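PDB 6FF2: copper chaperone CopZ from Staphylococcus aureus, which sequesters Cu(+) inside the cell and carries it to the copper-exporting P-type ATPase CopA. Local coordinates for residues A[19-24]-A[31-36]; A[6-11]-A[40-45]. All blocks are in the same frame, centred on the assembly; numbering follows the deposited sequence.

Contact 1: residues A[19-24]-A[31-36]; sequences AVESAL and TSADVN
The carboxylate of E21 reaches from the helix to the backbone of the edge strand, where OE2 accepts a hydrogen bond from the amide N of V35 at 2.8 Å. The bond is almost straight, 176° at the hydrogen, and arrives on the anti side of OE2, 15° out of the carboxylate plane. The chain that delivers it is extended beyond CG and passes close over the backbone carbonyl of A33, E21 CG lying 3.4 Å from A33 O. Two apolar touches lie beside this polar bridge. V20 CG1 meets V35 CG2 at 3.7 Å, the two valines crossing at about a right angle, and CG2 of V35 also packs against CG of E21. One helical turn on from V20, L24 sets its CB 3.8 Å from A33 CB, with its CD1 touching the same methyl. A33 and V35 thus turn inward to the helix, while the intervening D34 points outward.

From outside the two segments, K17, one turn earlier on the helix than E21, forms a salt bridge with E21 OE2 and gives a hydrogen bond to V35 O. OE2 is therefore gripped by both a backbone amide and an ammonium group. The same lysine makes a long, weak ion pair with D34 OD1, which probably eases the nearness of the two acidic side chains.

The short segments run nearly antiparallel, at 162° with their axes 7.7 Å apart, so helix 14-25 lies along strand 30-36 in the ferredoxin-like fold of the heavy-metal-associated domain. Past this edge, L24 continues onto strand 41-46, and V20 packs on M11 and Y65 toward the copper end of the domain.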
ATOM      1  N   ALA A  19       5.158  -0.221  -4.944  1.00 16.06           N
ATOM      2  CA  ALA A  19       6.360  -0.030  -4.170  1.00 17.31           C
ATOM      3  C   ALA A  19       7.492  -0.986  -4.615  1.00 15.99           C
ATOM      4  O   ALA A  19       8.666  -0.588  -4.613  1.00 17.64           O
ATOM      5  CB  ALA A  19       6.082  -0.219  -2.681  1.00 17.78           C
ATOM      6  N   VAL A  20       7.126  -2.245  -4.835  1.00 16.26           N
ATOM      7  CA  VAL A  20       8.106  -3.274  -5.261  1.00 15.27           C
ATOM      8  C   VAL A  20       8.610  -2.898  -6.651  1.00 15.25           C
ATOM      9  O   VAL A  20       9.855  -2.889  -6.877  1.00 14.35           O
ATOM     10  CB  VAL A  20       7.473  -4.654  -5.142  1.00 15.07           C
ATOM     11  CG1 VAL A  20       8.329  -5.701  -5.869  1.00 15.30           C
ATOM     12  CG2 VAL A  20       7.335  -5.052  -3.668  1.00 16.39           C
ATOM     13  N   GLU A  21       7.717  -2.587  -7.564  1.00 14.97           N
ATOM     14  CA  GLU A  21       8.188  -2.243  -8.937  1.00 14.80           C
ATOM     15  C   GLU A  21       9.090  -0.989  -8.910  1.00 16.14           C
ATOM     16  O   GLU A  21      10.103  -0.949  -9.605  1.00 16.63           O
ATOM     17  CB  GLU A  21       7.006  -2.097  -9.905  1.00 15.91           C
ATOM     18  CG  GLU A  21       6.311  -3.407 -10.174  1.00 17.30           C
ATOM     19  CD  GLU A  21       5.141  -3.357 -11.109  1.00 17.10           C
ATOM     20  OE1 GLU A  21       4.819  -2.264 -11.646  1.00 21.42           O
ATOM     21  OE2 GLU A  21       4.514  -4.425 -11.259  1.00 18.60           O
ATOM     22  N   SER A  22       8.749   0.035  -8.131  1.00 17.16           N
ATOM     23  CA  SER A  22       9.598   1.210  -8.063  1.00 17.93           C
ATOM     24  C   SER A  22      10.952   0.934  -7.499  1.00 17.58           C
ATOM     25  O   SER A  22      11.946   1.430  -8.009  1.00 20.57           O
ATOM     26  CB  SER A  22       8.971   2.329  -7.239  1.00 21.62           C
ATOM     27  OG  SER A  22       7.947   2.841  -8.033  1.00 28.56           O
ATOM     28  N   ALA A  23      11.013   0.150  -6.432  1.00 15.73           N
ATOM     29  CA  ALA A  23      12.304  -0.159  -5.796  1.00 16.82           C
ATOM     30  C   ALA A  23      13.217  -0.912  -6.766  1.00 15.86           C
ATOM     31  O   ALA A  23      14.388  -0.626  -6.874  1.00 18.40           O
ATOM     32  CB  ALA A  23      12.071  -1.001  -4.556  1.00 18.16           C
ATOM     33  N   LEU A  24      12.622  -1.838  -7.498  1.00 13.45           N
ATOM     34  CA  LEU A  24      13.403  -2.604  -8.480  1.00 14.28           C
ATOM     35  C   LEU A  24      13.866  -1.755  -9.635  1.00 15.74           C
ATOM     36  O   LEU A  24      14.992  -1.860 -10.037  1.00 15.41           O
ATOM     37  CB  LEU A  24      12.628  -3.834  -8.942  1.00 12.67           C
ATOM     38  CG  LEU A  24      12.437  -4.942  -7.867  1.00 13.13           C
ATOM     39  CD1 LEU A  24      11.341  -5.948  -8.251  1.00 12.64           C
ATOM     40  CD2 LEU A  24      13.782  -5.663  -7.634  1.00 13.66           C
ATOM     41  N   THR A  31      15.673  -3.244 -16.129  1.00 12.47           N
ATOM     42  CA  THR A  31      14.946  -2.656 -17.252  1.00 12.43           C
ATOM     43  C   THR A  31      13.460  -2.515 -16.951  1.00 11.79           C
ATOM     44  O   THR A  31      12.865  -1.499 -17.283  1.00 15.80           O
ATOM     45  CB  THR A  31      15.223  -3.458 -18.517  1.00 13.58           C
ATOM     46  OG1 THR A  31      16.659  -3.550 -18.686  1.00 15.16           O
ATOM     47  CG2 THR A  31      14.564  -2.835 -19.678  1.00 15.87           C
ATOM     48  N   SER A  32      12.856  -3.529 -16.327  1.00 12.36           N
ATOM     49  CA  SER A  32      11.495  -3.455 -15.902  1.00 11.85           C
ATOM     50  C   SER A  32      11.221  -4.468 -14.812  1.00 12.04           C
ATOM     51  O   SER A  32      11.979  -5.441 -14.625  1.00 10.89           O
ATOM     52  CB  SER A  32      10.573  -3.708 -17.122  1.00 13.42           C
ATOM     53  OG  SER A  32      10.581  -5.052 -17.532  1.00 15.02           O
ATOM     54  N   ALA A  33      10.112  -4.305 -14.103  1.00 12.95           N
ATOM     55  CA  ALA A  33       9.687  -5.238 -13.087  1.00 12.74           C
ATOM     56  C   ALA A  33       8.160  -5.345 -13.148  1.00 13.47           C
ATOM     57  O   ALA A  33       7.482  -4.296 -13.257  1.00 16.33           O
ATOM     58  CB  ALA A  33      10.131  -4.756 -11.708  1.00 15.14           C
ATOM     59  N   ASP A  34       7.634  -6.561 -13.042  1.00 13.51           N
ATOM     60  CA  ASP A  34       6.162  -6.811 -13.135  1.00 15.18           C
ATOM     61  C   ASP A  34       5.759  -7.764 -12.022  1.00 16.18           C
ATOM     62  O   ASP A  34       6.114  -8.948 -12.016  1.00 16.32           O
ATOM     63  CB  ASP A  34       5.895  -7.387 -14.530  1.00 18.11           C
ATOM     64  CG  ASP A  34       4.447  -7.732 -14.768  1.00 28.99           C
ATOM     65  OD1 ASP A  34       3.567  -7.186 -14.116  1.00 33.90           O
ATOM     66  OD2 ASP A  34       4.189  -8.540 -15.660  1.00 39.55           O
ATOM     67  N   VAL A  35       5.039  -7.214 -11.040  1.00 15.36           N
ATOM     68  CA  VAL A  35       4.482  -7.959  -9.931  1.00 15.36           C
ATOM     69  C   VAL A  35       3.164  -8.595 -10.338  1.00 15.43           C
ATOM     70  O   VAL A  35       2.253  -7.899 -10.833  1.00 18.42           O
ATOM     71  CB  VAL A  35       4.219  -7.046  -8.725  1.00 14.86           C
ATOM     72  CG1 VAL A  35       3.365  -7.794  -7.672  1.00 17.18           C
ATOM     73  CG2 VAL A  35       5.576  -6.502  -8.181  1.00 17.41           C
ATOM     74  N   ASN A  36       3.034  -9.881 -10.100  1.00 16.92           N
ATOM     75  CA  ASN A  36       1.729 -10.571 -10.170  1.00 17.02           C
ATOM     76  C   ASN A  36       1.228 -10.759  -8.756  1.00 17.17           C
ATOM     77  O   ASN A  36       1.697 -11.615  -8.033  1.00 20.16           O
ATOM     78  CB  ASN A  36       1.838 -11.914 -10.883  1.00 19.40           C
ATOM     79  CG  ASN A  36       0.546 -12.661 -10.973  1.00 21.31           C
ATOM     80  OD1 ASN A  36      -0.399 -12.356 -10.290  1.00 26.36           O
ATOM     81  ND2 ASN A  36       0.518 -13.686 -11.788  1.00 23.25           N
TER

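Contact 2: residues A[6-11]-A[40-45]; sequences LNVEGM and GQVSVQ
With chi1 at -174°, V42 places CG2 anti to its carbonyl carbon, where it meets two side chains: V8 CG2 at 3.6 Å and the methyl CE of M11 at 3.8 Å. M11 gets there by a bend at its thioether, chi3 -61°, which turns CE back toward the strands. V8 and V42 belong to the central antiparallel pair, strands 3-9 and 41-46, of the ferredoxin-like sheet in the heavy-metal-associated domain; M11 follows in the loop after strand 3-9.

L6 and V42 form a hydrogen-bonded pair: L6 N donates to V42 O and V42 N to L6 O, both at 2.8 Å and both in the carbonyl plane. The next rung, V8 N to G40 O at 2.9 Å, has its donor tilted from the carbonyl plane. G40 makes it just before strand 41-46 begins, in a backbone conformation with positive phi, which favours glycine. Q41 CA also offers a CA-H...O contact to L6 O, beside the V42 amide.

L6, V8, V42 and V44 supply the apolar face beneath the helices. Helix 53-62 covers L6 and V8 with I60 and V44 with M56, whereas L24 of helix 14-25 reaches V42 and V44. M11 extends this core to C16, a copper ligand, joining the sheet to the metal-binding end without itself being a ligand.

On the other face, N7 and Q41 form the non-hydrogen-bonded pair. Their side chains run side by side in the same direction with amide planes 56° apart, and N7 ND2 rests 3.5 Å from Q41 CG.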
ATOM      1  N   LEU A   6      11.245 -13.662  -8.981  1.00 13.01           N
ATOM      2  CA  LEU A   6      11.334 -13.737  -7.530  1.00 13.23           C
ATOM      3  C   LEU A   6       9.988 -14.172  -7.003  1.00 13.42           C
ATOM      4  O   LEU A   6       8.936 -13.744  -7.534  1.00 16.80           O
ATOM      5  CB  LEU A   6      11.838 -12.469  -6.885  1.00 17.02           C
ATOM      6  CG  LEU A   6      13.225 -12.041  -7.372  1.00 18.61           C
ATOM      7  CD1 LEU A   6      13.075 -10.948  -8.398  1.00 19.14           C
ATOM      8  CD2 LEU A   6      14.127 -11.575  -6.228  1.00 20.69           C
ATOM      9  N   ASN A   7       9.995 -14.979  -5.951  1.00 16.04           N
ATOM     10  CA  ASN A   7       8.757 -15.347  -5.241  1.00 16.50           C
ATOM     11  C   ASN A   7       8.707 -14.523  -3.949  1.00 16.69           C
ATOM     12  O   ASN A   7       9.586 -14.620  -3.149  1.00 18.80           O
ATOM     13  CB  ASN A   7       8.737 -16.789  -4.936  1.00 20.83           C
ATOM     14  CG  ASN A   7       8.336 -17.552  -6.097  1.00 26.91           C
ATOM     15  OD1 ASN A   7       9.157 -18.261  -6.640  1.00 41.75           O
ATOM     16  ND2 ASN A   7       7.044 -17.473  -6.471  1.00 33.83           N
ATOM     17  N   VAL A   8       7.680 -13.680  -3.816  1.00 17.71           N
ATOM     18  CA  VAL A   8       7.630 -12.670  -2.772  1.00 16.37           C
ATOM     19  C   VAL A   8       6.379 -12.880  -1.993  1.00 16.32           C
ATOM     20  O   VAL A   8       5.315 -13.095  -2.577  1.00 19.77           O
ATOM     21  CB  VAL A   8       7.672 -11.245  -3.350  1.00 15.08           C
ATOM     22  CG1 VAL A   8       7.619 -10.209  -2.244  1.00 17.13           C
ATOM     23  CG2 VAL A   8       8.922 -10.997  -4.187  1.00 18.57           C
ATOM     24  N   GLU A   9       6.552 -12.866  -0.673  1.00 15.90           N
ATOM     25  CA  GLU A   9       5.423 -12.932   0.284  1.00 17.75           C
ATOM     26  C   GLU A   9       5.190 -11.578   0.910  1.00 19.46           C
ATOM     27  O   GLU A   9       6.145 -10.844   1.232  1.00 20.94           O
ATOM     28  CB  GLU A   9       5.713 -13.957   1.413  1.00 20.04           C
ATOM     29  CG  GLU A   9       5.687 -15.355   0.870  1.00 21.58           C
ATOM     30  CD  GLU A   9       5.961 -16.429   1.906  1.00 29.46           C
ATOM     31  OE1 GLU A   9       6.266 -16.141   3.082  1.00 38.46           O
ATOM     32  OE2 GLU A   9       5.880 -17.594   1.499  1.00 32.35           O
ATOM     33  N   GLY A  10       3.906 -11.289   1.133  1.00 19.60           N
ATOM     34  CA  GLY A  10       3.520 -10.056   1.855  1.00 19.81           C
ATOM     35  C   GLY A  10       2.907  -8.988   0.959  1.00 19.44           C
ATOM     36  O   GLY A  10       2.436  -7.980   1.466  1.00 21.21           O
ATOM     37  N   MET A  11       2.914  -9.176  -0.364  1.00 18.43           N
ATOM     38  CA  MET A  11       2.382  -8.129  -1.255  1.00 17.56           C
ATOM     39  C   MET A  11       0.878  -8.322  -1.302  1.00 18.19           C
ATOM     40  O   MET A  11       0.396  -9.322  -1.813  1.00 22.31           O
ATOM     41  CB  MET A  11       2.992  -8.191  -2.658  1.00 16.12           C
ATOM     42  CG  MET A  11       4.499  -8.082  -2.636  1.00 16.50           C
ATOM     43  SD  MET A  11       5.155  -8.104  -4.317  1.00 19.38           S
ATOM     44  CE  MET A  11       4.602  -9.705  -4.877  1.00 18.73           C
ATOM     45  N   GLY A  40       2.227 -13.839  -6.250  1.00 18.12           N
ATOM     46  CA  GLY A  40       3.433 -13.356  -5.606  1.00 17.37           C
ATOM     47  C   GLY A  40       4.692 -13.382  -6.449  1.00 18.09           C
ATOM     48  O   GLY A  40       5.810 -13.084  -5.938  1.00 18.70           O
ATOM     49  N   GLN A  41       4.558 -13.706  -7.726  1.00 16.60           N
ATOM     50  CA  GLN A  41       5.729 -13.747  -8.595  1.00 17.90           C
ATOM     51  C   GLN A  41       6.071 -12.373  -9.094  1.00 16.68           C
ATOM     52  O   GLN A  41       5.199 -11.653  -9.624  1.00 20.15           O
ATOM     53  CB  GLN A  41       5.525 -14.690  -9.787  1.00 18.75           C
ATOM     54  CG  GLN A  41       5.522 -16.164  -9.396  1.00 23.32           C
ATOM     55  CD  GLN A  41       5.757 -17.037 -10.568  1.00 29.82           C
ATOM     56  OE1 GLN A  41       5.537 -16.649 -11.736  1.00 33.52           O
ATOM     57  NE2 GLN A  41       6.276 -18.166 -10.305  1.00 25.96           N
ATOM     58  N   VAL A  42       7.349 -12.046  -9.026  1.00 15.05           N
ATOM     59  CA  VAL A  42       7.814 -10.813  -9.593  1.00 14.32           C
ATOM     60  C   VAL A  42       8.832 -11.058 -10.724  1.00 14.14           C
ATOM     61  O   VAL A  42       9.842 -11.679 -10.461  1.00 15.83           O
ATOM     62  CB  VAL A  42       8.463  -9.955  -8.497  1.00 16.71           C
ATOM     63  CG1 VAL A  42       8.829  -8.577  -9.065  1.00 19.64           C
ATOM     64  CG2 VAL A  42       7.509  -9.857  -7.282  1.00 17.27           C
ATOM     65  N   SER A  43       8.482 -10.656 -11.928  1.00 12.71           N
ATOM     66  CA  SER A  43       9.327 -10.861 -13.092  1.00 12.95           C
ATOM     67  C   SER A  43      10.152  -9.628 -13.339  1.00 12.27           C
ATOM     68  O   SER A  43       9.616  -8.552 -13.592  1.00 14.91           O
ATOM     69  CB  SER A  43       8.519 -11.219 -14.316  1.00 13.70           C
ATOM     70  OG  SER A  43       9.376 -11.332 -15.473  1.00 18.73           O
ATOM     71  N   VAL A  44      11.482  -9.787 -13.389  1.00 11.70           N
ATOM     72  CA  VAL A  44      12.404  -8.653 -13.575  1.00 12.33           C
ATOM     73  C   VAL A  44      13.198  -8.926 -14.848  1.00 11.38           C
ATOM     74  O   VAL A  44      13.744 -10.022 -15.025  1.00 12.14           O
ATOM     75  CB  VAL A  44      13.345  -8.561 -12.382  1.00 12.43           C
ATOM     76  CG1 VAL A  44      14.310  -7.431 -12.568  1.00 12.18           C
ATOM     77  CG2 VAL A  44      12.600  -8.413 -11.069  1.00 14.95           C
ATOM     78  N   GLN A  45      13.191  -7.961 -15.730  1.00  9.58           N
ATOM     79  CA  GLN A  45      14.035  -7.948 -16.940  1.00 10.06           C
ATOM     80  C   GLN A  45      15.256  -7.075 -16.624  1.00 10.31           C
ATOM     81  O   GLN A  45      15.118  -5.915 -16.174  1.00 10.29           O
ATOM     82  CB  GLN A  45      13.289  -7.372 -18.127  1.00 10.92           C
ATOM     83  CG  GLN A  45      12.028  -8.151 -18.473  1.00 11.90           C
ATOM     84  CD  GLN A  45      12.316  -9.448 -19.175  1.00 14.54           C
ATOM     85  OE1 GLN A  45      13.376  -9.630 -19.788  1.00 19.74           O
ATOM     86  NE2 GLN A  45      11.374 -10.332 -19.135  1.00 17.21           N
TER

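Overall arrangement
Contact 1 packs helix 14-25 on edge strand 30-36, and contact 2 pairs strands 3-9 and 41-46 deeper in the same sheet; their centres are 9 Å apart. Along the chain the order is 6-11, 19-24, 31-36, 40-45, so the helix and edge strand of contact 1 come between the two strands of contact 2. Strands 30-36 and 41-46 are sheet neighbours, joined by probable hydrogen bonds from T31 N to Q45 O and from N36 N to Q41 O. V35 CG1 and M11 CE pack at 3.6 Å, linking both contacts into one core that reaches, through M11, the copper ligand C16.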